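Side-chain contact in DegT/DnrJ/EryC1/StrS aminotransferase (Brucella abortus 2308, PDB 4QGR), which probably acts as a pyridoxal 5'-phosphate-dependent aminotransferase of the DegT/DnrJ/EryC1 family: residues A258-E261 and D262-E265. Numbering follows the deposited sequence.
Sequences AILE and DEME
Leu260 and Met264 meet as an i to i+4 pair on the long alpha helix 247-278, where a water opens one turn just ahead of three regular i to i+4 bonds. That spacing sets side chains on one face, and here it yields an apolar pair, a mixed pair and a like-charge pair. The amides of Glu263, Met264 and Glu265 bond to the carbonyls of Ile259, Leu260 and Glu261; the middle bond, Met264 N to Leu260 O, is the shortest at 2.8 Å. One residue earlier in the series, Ile259 departs from helical angles (phi -112°, psi 1°), and Ala258 O stands 5.9 Å from Asp262 N. A water bridges them, accepting from Asp262 N at 2.9 Å and donating to Ala258 O at 3.2 Å.

Apolar contact lies on the buried face. Leu260 and Met264 run side by side in the same direction, and bends at chi2 (-67°) and chi3 bring Met264 CE to 3.8 Å from Leu260 CD1. Met264 also packs on Pro200, next in sequence to Lys199, which binds pyridoxal 5'-phosphate and is its predicted attachment point.

Next to this pair, Ile259 and Glu263 cross at a slant, with Ile259 CD1 3.4 Å from Glu263 OE2. That oxygen hydrogen-bonds with Tyr361 OH and Gln17 NE2, tying the helix to a loop and to helix 14-20.

The carboxylates of Glu261, Asp262 and Glu265 lie on the more exposed side. Asp262 forms a salt bridge with Arg20, while Glu261 holds Tyr54 through OE1 and Arg292 through OE2, a pairing that probably eases the nearness of Glu265. The two like charges, OE2 of Glu261 and OE2 of Glu265, stand 4.4 Å apart, and a single water donates to both.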
ATOM      1  N   ALA A 258     -19.828 -10.581   8.909  1.00 14.56           N
ATOM      2  CA  ALA A 258     -21.120 -11.230   9.272  1.00 15.24           C
ATOM      3  C   ALA A 258     -21.081 -12.020  10.592  1.00 15.46           C
ATOM      4  O   ALA A 258     -22.123 -12.315  11.180  1.00 15.85           O
ATOM      5  CB  ALA A 258     -21.630 -12.137   8.139  1.00 15.91           C
ATOM      6  N   ILE A 259     -19.893 -12.353  11.063  1.00 14.66           N
ATOM      7  CA  ILE A 259     -19.731 -12.998  12.361  1.00 14.77           C
ATOM      8  C   ILE A 259     -19.060 -12.154  13.429  1.00 14.48           C
ATOM      9  O   ILE A 259     -18.885 -12.611  14.584  1.00 14.41           O
ATOM     10  CB  ILE A 259     -18.977 -14.360  12.268  1.00 14.63           C
ATOM     11  CG1 ILE A 259     -17.531 -14.189  11.820  1.00 14.17           C
ATOM     12  CG2 ILE A 259     -19.726 -15.361  11.368  1.00 15.08           C
ATOM     13  CD1 ILE A 259     -16.751 -15.473  11.840  1.00 14.11           C
ATOM     14  N   LEU A 260     -18.708 -10.914  13.086  1.00 14.51           N
ATOM     15  CA  LEU A 260     -17.965 -10.048  14.006  1.00 14.02           C
ATOM     16  C   LEU A 260     -18.749  -9.764  15.292  1.00 14.32           C
ATOM     17  O   LEU A 260     -18.200  -9.842  16.398  1.00 14.35           O
ATOM     18  CB  LEU A 260     -17.581  -8.730  13.306  1.00 13.87           C
ATOM     19  CG  LEU A 260     -16.818  -7.699  14.128  1.00 13.85           C
ATOM     20  CD1 LEU A 260     -15.488  -8.266  14.599  1.00 13.66           C
ATOM     21  CD2 LEU A 260     -16.595  -6.438  13.311  1.00 14.40           C
ATOM     22  N   GLU A 261     -20.025  -9.443  15.180  1.00 15.00           N
ATOM     23  CA  GLU A 261     -20.779  -9.106  16.383  1.00 15.95           C
ATOM     24  C   GLU A 261     -20.846 -10.262  17.364  1.00 16.48           C
ATOM     25  O   GLU A 261     -20.665 -10.051  18.533  1.00 16.43           O
ATOM     26  CB  GLU A 261     -22.182  -8.568  16.049  1.00 16.88           C
ATOM     27  CG  GLU A 261     -22.974  -8.139  17.267  1.00 17.77           C
ATOM     28  CD  GLU A 261     -22.471  -6.893  17.976  1.00 17.77           C
ATOM     29  OE1 GLU A 261     -21.548  -6.216  17.492  1.00 17.77           O
ATOM     30  OE2 GLU A 261     -22.994  -6.593  19.078  1.00 17.65           O
ATOM     31  N   ASP A 262     -21.056 -11.495  16.883  1.00 17.00           N
ATOM     32  CA  ASP A 262     -21.083 -12.654  17.792  1.00 17.58           C
ATOM     33  C   ASP A 262     -19.679 -12.876  18.419  1.00 16.93           C
ATOM     34  O   ASP A 262     -19.534 -13.170  19.614  1.00 16.43           O
ATOM     35  CB  ASP A 262     -21.562 -13.896  17.044  1.00 18.66           C
ATOM     36  CG  ASP A 262     -21.743 -15.057  17.933  1.00 19.73           C
ATOM     37  OD1 ASP A 262     -22.764 -15.097  18.650  1.00 21.47           O
ATOM     38  OD2 ASP A 262     -20.905 -15.970  17.909  1.00 19.94           O
ATOM     39  N   GLU A 263     -18.641 -12.723  17.593  1.00 16.25           N
ATOM     40  CA  GLU A 263     -17.271 -12.776  18.083  1.00 15.30           C
ATOM     41  C   GLU A 263     -16.964 -11.728  19.164  1.00 15.30           C
ATOM     42  O   GLU A 263     -16.181 -11.997  20.068  1.00 15.17           O
ATOM     43  CB  GLU A 263     -16.289 -12.576  16.935  1.00 15.03           C
ATOM     44  CG  GLU A 263     -16.171 -13.798  16.042  1.00 15.05           C
ATOM     45  CD  GLU A 263     -15.150 -13.640  14.941  1.00 14.67           C
ATOM     46  OE1 GLU A 263     -14.789 -12.479  14.600  1.00 14.67           O
ATOM     47  OE2 GLU A 263     -14.653 -14.666  14.424  1.00 14.64           O
ATOM     48  N   MET A 264     -17.516 -10.519  19.011  1.00 14.85           N
ATOM     49  CA  MET A 264     -17.410  -9.474  20.064  1.00 15.41           C
ATOM     50  C   MET A 264     -18.089  -9.886  21.372  1.00 16.27           C
ATOM     51  O   MET A 264     -17.545  -9.656  22.471  1.00 16.48           O
ATOM     52  CB  MET A 264     -17.949  -8.129  19.565  1.00 14.62           C
ATOM     53  CG  MET A 264     -16.997  -7.495  18.563  1.00 14.08           C
ATOM     54  SD  MET A 264     -15.439  -7.001  19.331  1.00 13.53           S
ATOM     55  CE  MET A 264     -14.219  -7.417  18.106  1.00 13.38           C
ATOM     56  N   GLU A 265     -19.226 -10.566  21.272  1.00 17.41           N
ATOM     57  CA  GLU A 265     -19.838 -11.105  22.492  1.00 18.75           C
ATOM     58  C   GLU A 265     -18.908 -12.104  23.146  1.00 17.80           C
ATOM     59  O   GLU A 265     -18.758 -12.118  24.384  1.00 19.04           O
ATOM     60  CB  GLU A 265     -21.221 -11.716  22.194  1.00 21.19           C
ATOM     61  CG  GLU A 265     -22.191 -10.675  21.646  1.00 24.25           C
ATOM     62  CD  GLU A 265     -23.482 -11.277  21.084  1.00 29.72           C
ATOM     63  OE1 GLU A 265     -23.666 -12.514  21.152  1.00 36.55           O
ATOM     64  OE2 GLU A 265     -24.325 -10.500  20.573  1.00 34.13           O
TER
HETATM   65  O   HOH W   1     -22.481 -11.819  14.347  1.00 16.34           O
HETATM   66  O   HOH W   2     -24.713  -8.065  20.347  1.00 35.16           O